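Long-range contact in bacterioferritin (Mycobacterium tuberculosis, PDB 3UOI), which probably oxidises iron(II) with dioxygen at its ferroxidase centres and stores the iron(III) as mineral inside a hollow, heme-binding shell of 24 subunits: residues E20-N25 against Q74-L79. Numbering follows the deposited sequence.
Sequences ELTAIN and QRIGSL. With HEM (protoporphyrin IX containing Fe), chain B.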
# COMPACT_ATOMS: atom_id res chain seq x y z
N GLU A 20 -23.86 -44.74 -8.55
CA GLU A 20 -22.87 -43.69 -8.37
C GLU A 20 -21.53 -44.28 -7.93
O GLU A 20 -20.48 -43.84 -8.39
CB GLU A 20 -23.35 -42.66 -7.35
CG GLU A 20 -24.64 -41.96 -7.75
CD GLU A 20 -24.51 -41.19 -9.05
OE1 GLU A 20 -25.50 -40.57 -9.47
OE2 GLU A 20 -23.41 -41.21 -9.64
N LEU A 21 -21.57 -45.26 -7.05
CA LEU A 21 -20.37 -45.87 -6.58
C LEU A 21 -19.65 -46.57 -7.73
O LEU A 21 -18.48 -46.50 -7.85
CB LEU A 21 -20.68 -46.80 -5.45
CG LEU A 21 -21.27 -46.10 -4.26
CD1 LEU A 21 -21.47 -47.10 -3.27
CD2 LEU A 21 -20.31 -45.15 -3.75
N THR A 22 -20.40 -47.23 -8.59
CA THR A 22 -19.80 -47.91 -9.72
C THR A 22 -19.13 -46.89 -10.64
O THR A 22 -18.04 -47.08 -11.09
CB THR A 22 -20.90 -48.68 -10.44
OG1 THR A 22 -21.81 -49.15 -9.47
CG2 THR A 22 -20.40 -49.81 -11.22
N ALA A 23 -19.82 -45.80 -10.87
CA ALA A 23 -19.34 -44.70 -11.70
C ALA A 23 -18.08 -44.01 -11.15
O ALA A 23 -17.23 -43.60 -11.89
CB ALA A 23 -20.39 -43.74 -11.98
N ILE A 24 -18.01 -43.86 -9.84
CA ILE A 24 -16.87 -43.24 -9.26
C ILE A 24 -15.69 -44.11 -9.61
O ILE A 24 -14.74 -43.64 -10.18
CB ILE A 24 -16.97 -43.21 -7.74
CG1 ILE A 24 -17.94 -42.13 -7.29
CG2 ILE A 24 -15.64 -42.96 -7.20
CD1 ILE A 24 -18.40 -42.27 -5.96
N ASN A 25 -15.82 -45.39 -9.35
CA ASN A 25 -14.74 -46.27 -9.68
C ASN A 25 -14.44 -46.38 -11.19
O ASN A 25 -13.34 -46.42 -11.60
CB ASN A 25 -14.96 -47.64 -9.10
CG ASN A 25 -14.89 -47.64 -7.63
OD1 ASN A 25 -15.12 -46.65 -7.05
ND2 ASN A 25 -14.58 -48.74 -7.04
N GLN A 74 -21.92 -51.33 0.47
CA GLN A 74 -21.45 -52.66 0.16
C GLN A 74 -21.56 -53.09 -1.29
O GLN A 74 -20.68 -53.66 -1.85
CB GLN A 74 -22.09 -53.68 1.11
CG GLN A 74 -21.55 -55.09 1.08
CD GLN A 74 -20.16 -55.23 1.70
OE1 GLN A 74 -20.02 -55.43 2.89
NE2 GLN A 74 -19.15 -55.10 0.88
N ARG A 75 -22.71 -52.80 -1.87
CA ARG A 75 -23.03 -53.22 -3.18
C ARG A 75 -22.32 -52.44 -4.25
O ARG A 75 -22.26 -51.25 -4.20
CB ARG A 75 -24.53 -53.10 -3.33
CG ARG A 75 -25.12 -53.57 -4.59
CD ARG A 75 -26.56 -53.71 -4.42
NE ARG A 75 -27.20 -52.44 -4.50
CZ ARG A 75 -28.47 -52.23 -4.25
NH1 ARG A 75 -29.25 -53.22 -3.89
NH2 ARG A 75 -28.96 -51.01 -4.35
N ILE A 76 -21.80 -53.16 -5.22
CA ILE A 76 -21.17 -52.53 -6.36
C ILE A 76 -21.62 -53.08 -7.67
O ILE A 76 -21.73 -54.24 -7.84
CB ILE A 76 -19.66 -52.64 -6.35
CG1 ILE A 76 -19.07 -51.65 -7.33
CG2 ILE A 76 -19.23 -54.00 -6.74
CD1 ILE A 76 -17.82 -51.12 -6.89
N GLY A 77 -21.79 -52.19 -8.62
CA GLY A 77 -22.17 -52.54 -9.97
C GLY A 77 -21.08 -53.13 -10.83
O GLY A 77 -20.00 -53.22 -10.44
N SER A 78 -21.38 -53.54 -12.04
CA SER A 78 -20.35 -54.11 -12.88
C SER A 78 -19.69 -53.06 -13.77
O SER A 78 -20.33 -52.42 -14.55
CB SER A 78 -20.84 -55.32 -13.68
OG SER A 78 -21.15 -56.42 -12.88
N LEU A 79 -18.39 -52.92 -13.60
CA LEU A 79 -17.54 -52.04 -14.36
C LEU A 79 -17.30 -52.47 -15.82
O LEU A 79 -17.16 -53.62 -16.11
CB LEU A 79 -16.20 -51.95 -13.64
CG LEU A 79 -15.76 -50.99 -12.51
CD1 LEU A 79 -16.83 -50.36 -11.67
CD2 LEU A 79 -14.77 -51.67 -11.65
CHA HEM B . -12.28 -36.39 -3.09
CHB HEM B . -10.27 -40.43 -4.76
CHC HEM B . -14.21 -42.87 -3.42
CHD HEM B . -16.18 -38.88 -1.52
C1A HEM B . -11.30 -37.27 -3.50
C2A HEM B . -9.88 -37.05 -3.64
C3A HEM B . -9.36 -38.19 -4.13
C4A HEM B . -10.40 -39.14 -4.30
CMA HEM B . -7.89 -38.52 -4.44
CAA HEM B . -9.21 -35.70 -3.28
CBA HEM B . -9.43 -35.47 -1.77
CGA HEM B . -8.21 -35.01 -0.98
O1A HEM B . -8.12 -35.21 0.29
O2A HEM B . -7.30 -34.40 -1.61
C1B HEM B . -11.19 -41.45 -4.60
C2B HEM B . -11.09 -42.80 -5.14
C3B HEM B . -12.16 -43.48 -4.76
C4B HEM B . -12.99 -42.57 -3.98
CMB HEM B . -9.92 -43.39 -5.98
CAB HEM B . -12.38 -44.97 -5.16
CBB HEM B . -13.58 -45.54 -5.04
C1C HEM B . -15.12 -42.04 -2.78
C2C HEM B . -16.47 -42.40 -2.34
C3C HEM B . -16.98 -41.29 -1.79
C4C HEM B . -16.04 -40.19 -1.93
CMC HEM B . -17.11 -43.81 -2.46
CAC HEM B . -18.36 -41.12 -1.14
CBC HEM B . -18.79 -39.86 -1.07
C1D HEM B . -15.34 -37.84 -1.85
C2D HEM B . -15.66 -36.45 -1.65
C3D HEM B . -14.43 -35.72 -2.15
C4D HEM B . -13.53 -36.71 -2.57
CMD HEM B . -16.95 -35.85 -0.99
CAD HEM B . -14.15 -34.23 -2.16
CBD HEM B . -14.91 -33.69 -3.36
CGD HEM B . -14.50 -32.24 -3.48
O1D HEM B . -13.31 -31.92 -3.19
O2D HEM B . -15.38 -31.44 -3.84
NA HEM B . -11.55 -38.54 -3.94
NB HEM B . -12.38 -41.32 -3.91
NC HEM B . -14.94 -40.70 -2.50
ND HEM B . -14.11 -38.00 -2.46
FE HEM B . -13.32 -39.58 -3.19
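Thr22 OG1 is held by two backbone groups: Gly77 N donates to it across the contact at 3.2 Å, with a bent N-H...O angle of 138°, and its own hydroxyl donates to Thr18 O, one turn back on the helix. The contact lays the long connection between helices 40-66 and 85-112 over the first helix, 7-36, of the ferritin-like four-helix bundle. With OG1 beside the backbone N (chi1 -35°), the methyl CG2 takes the position anti to that N and presses on Gly77 from the helix side, at a tight 3.5 Å from Gly77 CA. Leu79 reaches in beside it, its CD1 lying 3.6 Å from Thr22 CG2 and grazing Thr22 O as well.

One residue before Gly77, Ile76 crosses the side chain of Asn25 at about a right angle, and its tip, CD1, stops 4.0 Å from Asn25 ND2. That amide nitrogen is hydrogen-bonded to Tyr73 O of the second subunit. Gln74 NE2 bonds to Gly77 O of the second subunit, and the reverse pair repeats the bond, so the loop also ties the dimer together. The same helical turn lines the heme pocket. Ile24 sets CG2 3.9 Å from the heme vinyl carbon CBB. Leu21 places CD2 3.7 Å from the heme methyl CMC. Its other methyl, CD1, lies 4.3 Å from Arg75 O.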